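Local coordinates for CIR protein (Plasmodium chabaudi chabaudi, PDB 6ZYV) that belongs to the variant Plasmodium-interspersed repeat (PIR) family linked to infected red blood cells, and is of unknown function, at residues L93-Y97 and I154-Y158. The protein carries 5 engineered substitutions. Numbering follows the deposited sequence.
Sequences LWLSY and IPKFY
Tyr158 and Tyr97 form an offset stack, their planes 10° apart and the ring centroids separated by 4.4 Å. The slip between them brings Tyr97 CB over the middle of the Tyr158 ring as a CH-pi contact, 3.7 Å from its centroid, while Tyr158 CE2 lies 3.5 Å from Tyr97 CG. With chi1 at -170°, the Tyr158 ring extends opposite its own amide nitrogen, across to helix 81-101. Leu93 meets it in plane at the rim, Leu93 CG standing 3.8 Å from Tyr158 CD1, and the leucine's methyls diverge: CD1 rests on Ile154 CG2, CD2 against the edge of Phe157. Ile154 CG2 also packs on Ser96 CB at 4.0 Å, whereas Ser96 OG turns back to hydrogen-bond with Ile92 O, one turn earlier in the same helix. Tyr158 OH lies 3.6 Å from Trp94 CD1, in the indole plane. Asp19 OD1 accepts a hydrogen bond from Trp94 NE1, while Ile15, also on helix 8-20, touches both Trp94 and Tyr158. The axes of the two short segments approach to 9.8 Å and cross at -115°, giving an offset tyrosine stack between two steeply crossing helices in the buried interior of the all-helical PIR ectodomain.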
ATOM      1  N   LEU A  93      -3.454  -2.814  -2.421  1.00 39.77           N
ATOM      2  CA  LEU A  93      -3.975  -2.716  -1.059  1.00 39.56           C
ATOM      3  C   LEU A  93      -4.394  -1.262  -0.822  1.00 39.00           C
ATOM      4  O   LEU A  93      -5.476  -1.019  -0.299  1.00 39.17           O
ATOM      5  CB  LEU A  93      -2.903  -3.143  -0.026  1.00 39.43           C
ATOM      6  CG  LEU A  93      -3.302  -2.997   1.442  1.00 41.37           C
ATOM      7  CD1 LEU A  93      -4.533  -3.888   1.760  1.00 42.03           C
ATOM      8  CD2 LEU A  93      -2.095  -3.307   2.382  1.00 41.47           C
ATOM      9  N   TRP A  94      -3.558  -0.287  -1.250  1.00 38.76           N
ATOM     10  CA  TRP A  94      -3.878   1.131  -1.118  1.00 39.19           C
ATOM     11  C   TRP A  94      -5.116   1.450  -1.954  1.00 40.81           C
ATOM     12  O   TRP A  94      -6.012   2.154  -1.484  1.00 41.62           O
ATOM     13  CB  TRP A  94      -2.689   2.009  -1.562  1.00 39.02           C
ATOM     14  CG  TRP A  94      -3.013   3.478  -1.620  1.00 40.16           C
ATOM     15  CD1 TRP A  94      -3.080   4.350  -0.566  1.00 41.36           C
ATOM     16  CD2 TRP A  94      -3.389   4.233  -2.796  1.00 40.43           C
ATOM     17  NE1 TRP A  94      -3.413   5.605  -1.025  1.00 42.10           N
ATOM     18  CE2 TRP A  94      -3.601   5.558  -2.391  1.00 41.76           C
ATOM     19  CE3 TRP A  94      -3.502   3.927  -4.168  1.00 40.97           C
ATOM     20  CZ2 TRP A  94      -3.947   6.576  -3.312  1.00 42.84           C
ATOM     21  CZ3 TRP A  94      -3.875   4.922  -5.061  1.00 42.20           C
ATOM     22  CH2 TRP A  94      -4.099   6.229  -4.631  1.00 42.84           C
ATOM     23  N   LEU A  95      -5.181   0.918  -3.186  1.00 41.16           N
ATOM     24  CA  LEU A  95      -6.299   1.131  -4.080  1.00 42.32           C
ATOM     25  C   LEU A  95      -7.602   0.607  -3.464  1.00 43.86           C
ATOM     26  O   LEU A  95      -8.625   1.288  -3.546  1.00 44.84           O
ATOM     27  CB  LEU A  95      -6.007   0.507  -5.451  1.00 42.54           C
ATOM     28  CG  LEU A  95      -7.061   0.770  -6.535  1.00 44.31           C
ATOM     29  CD1 LEU A  95      -7.293   2.261  -6.743  1.00 44.77           C
ATOM     30  CD2 LEU A  95      -6.681   0.063  -7.845  1.00 44.44           C
ATOM     31  N   SER A  96      -7.553  -0.563  -2.792  1.00 43.94           N
ATOM     32  CA  SER A  96      -8.715  -1.148  -2.108  1.00 44.92           C
ATOM     33  C   SER A  96      -9.185  -0.239  -0.994  1.00 46.71           C
ATOM     34  O   SER A  96     -10.383  -0.041  -0.830  1.00 48.30           O
ATOM     35  CB  SER A  96      -8.369  -2.515  -1.531  1.00 44.50           C
ATOM     36  OG  SER A  96      -7.925  -3.338  -2.588  1.00 45.32           O
ATOM     37  N   TYR A  97      -8.246   0.325  -0.232  1.00 46.93           N
ATOM     38  CA  TYR A  97      -8.539   1.264   0.835  1.00 48.27           C
ATOM     39  C   TYR A  97      -9.260   2.503   0.254  1.00 49.85           C
ATOM     40  O   TYR A  97     -10.275   2.913   0.799  1.00 50.60           O
ATOM     41  CB  TYR A  97      -7.249   1.621   1.619  1.00 48.24           C
ATOM     42  CG  TYR A  97      -7.247   3.013   2.200  1.00 51.27           C
ATOM     43  CD1 TYR A  97      -7.961   3.307   3.352  1.00 53.35           C
ATOM     44  CD2 TYR A  97      -6.574   4.054   1.565  1.00 53.67           C
ATOM     45  CE1 TYR A  97      -7.999   4.596   3.865  1.00 56.17           C
ATOM     46  CE2 TYR A  97      -6.636   5.354   2.044  1.00 56.12           C
ATOM     47  CZ  TYR A  97      -7.336   5.623   3.206  1.00 58.54           C
ATOM     48  OH  TYR A  97      -7.385   6.913   3.707  1.00 62.13           O
ATOM     49  N   ILE A 154     -10.155  -6.431   4.791  1.00 49.17           N
ATOM     50  CA  ILE A 154      -9.190  -5.508   4.166  1.00 47.66           C
ATOM     51  C   ILE A 154      -9.186  -4.074   4.799  1.00 48.17           C
ATOM     52  O   ILE A 154      -8.088  -3.622   5.138  1.00 48.03           O
ATOM     53  CB  ILE A 154      -9.294  -5.484   2.614  1.00 46.62           C
ATOM     54  CG1 ILE A 154      -8.723  -6.798   2.028  1.00 45.83           C
ATOM     55  CG2 ILE A 154      -8.558  -4.275   2.005  1.00 45.78           C
ATOM     56  CD1 ILE A 154      -7.246  -7.094   2.427  1.00 45.03           C
ATOM     57  N   PRO A 155     -10.319  -3.360   5.020  1.00 49.27           N
ATOM     58  CA  PRO A 155     -10.233  -2.023   5.658  1.00 49.32           C
ATOM     59  C   PRO A 155      -9.569  -2.016   7.044  1.00 48.76           C
ATOM     60  O   PRO A 155      -8.749  -1.157   7.309  1.00 48.82           O
ATOM     61  CB  PRO A 155     -11.691  -1.567   5.722  1.00 51.13           C
ATOM     62  CG  PRO A 155     -12.363  -2.310   4.633  1.00 51.97           C
ATOM     63  CD  PRO A 155     -11.717  -3.672   4.656  1.00 50.06           C
ATOM     64  N   LYS A 156      -9.878  -2.989   7.901  1.00 48.90           N
ATOM     65  CA  LYS A 156      -9.267  -3.101   9.230  1.00 48.79           C
ATOM     66  C   LYS A 156      -7.806  -3.565   9.141  1.00 47.23           C
ATOM     67  O   LYS A 156      -6.970  -3.115   9.917  1.00 47.94           O
ATOM     68  CB  LYS A 156     -10.092  -4.028  10.142  1.00 51.23           C
ATOM     69  CG  LYS A 156     -11.428  -3.410  10.502  1.00 58.17           C
ATOM     70  CD  LYS A 156     -12.380  -4.376  11.240  1.00 64.81           C
ATOM     71  CE  LYS A 156     -13.817  -3.869  11.240  1.00 70.69           C
ATOM     72  NZ  LYS A 156     -14.766  -4.761  11.989  1.00 73.13           N
ATOM     73  N   PHE A 157      -7.485  -4.420   8.170  1.00 44.66           N
ATOM     74  CA  PHE A 157      -6.116  -4.882   7.955  1.00 42.29           C
ATOM     75  C   PHE A 157      -5.237  -3.691   7.546  1.00 41.65           C
ATOM     76  O   PHE A 157      -4.089  -3.571   7.993  1.00 41.72           O
ATOM     77  CB  PHE A 157      -6.109  -6.001   6.881  1.00 40.56           C
ATOM     78  CG  PHE A 157      -4.753  -6.523   6.490  1.00 39.38           C
ATOM     79  CD1 PHE A 157      -4.182  -7.597   7.155  1.00 39.24           C
ATOM     80  CD2 PHE A 157      -4.041  -5.936   5.465  1.00 39.38           C
ATOM     81  CE1 PHE A 157      -2.933  -8.086   6.779  1.00 39.27           C
ATOM     82  CE2 PHE A 157      -2.788  -6.421   5.100  1.00 38.88           C
ATOM     83  CZ  PHE A 157      -2.237  -7.479   5.769  1.00 38.65           C
ATOM     84  N   TYR A 158      -5.784  -2.802   6.709  1.00 41.34           N
ATOM     85  CA  TYR A 158      -5.102  -1.587   6.257  1.00 41.16           C
ATOM     86  C   TYR A 158      -4.792  -0.654   7.429  1.00 42.74           C
ATOM     87  O   TYR A 158      -3.740  -0.041   7.446  1.00 42.57           O
ATOM     88  CB  TYR A 158      -5.957  -0.842   5.201  1.00 40.69           C
ATOM     89  CG  TYR A 158      -5.182   0.278   4.546  1.00 40.53           C
ATOM     90  CD1 TYR A 158      -4.242   0.013   3.562  1.00 40.94           C
ATOM     91  CD2 TYR A 158      -5.302   1.586   4.990  1.00 41.76           C
ATOM     92  CE1 TYR A 158      -3.487   1.031   2.978  1.00 42.10           C
ATOM     93  CE2 TYR A 158      -4.527   2.612   4.434  1.00 42.98           C
ATOM     94  CZ  TYR A 158      -3.628   2.332   3.414  1.00 43.48           C
ATOM     95  OH  TYR A 158      -2.858   3.330   2.848  1.00 45.71           O
TER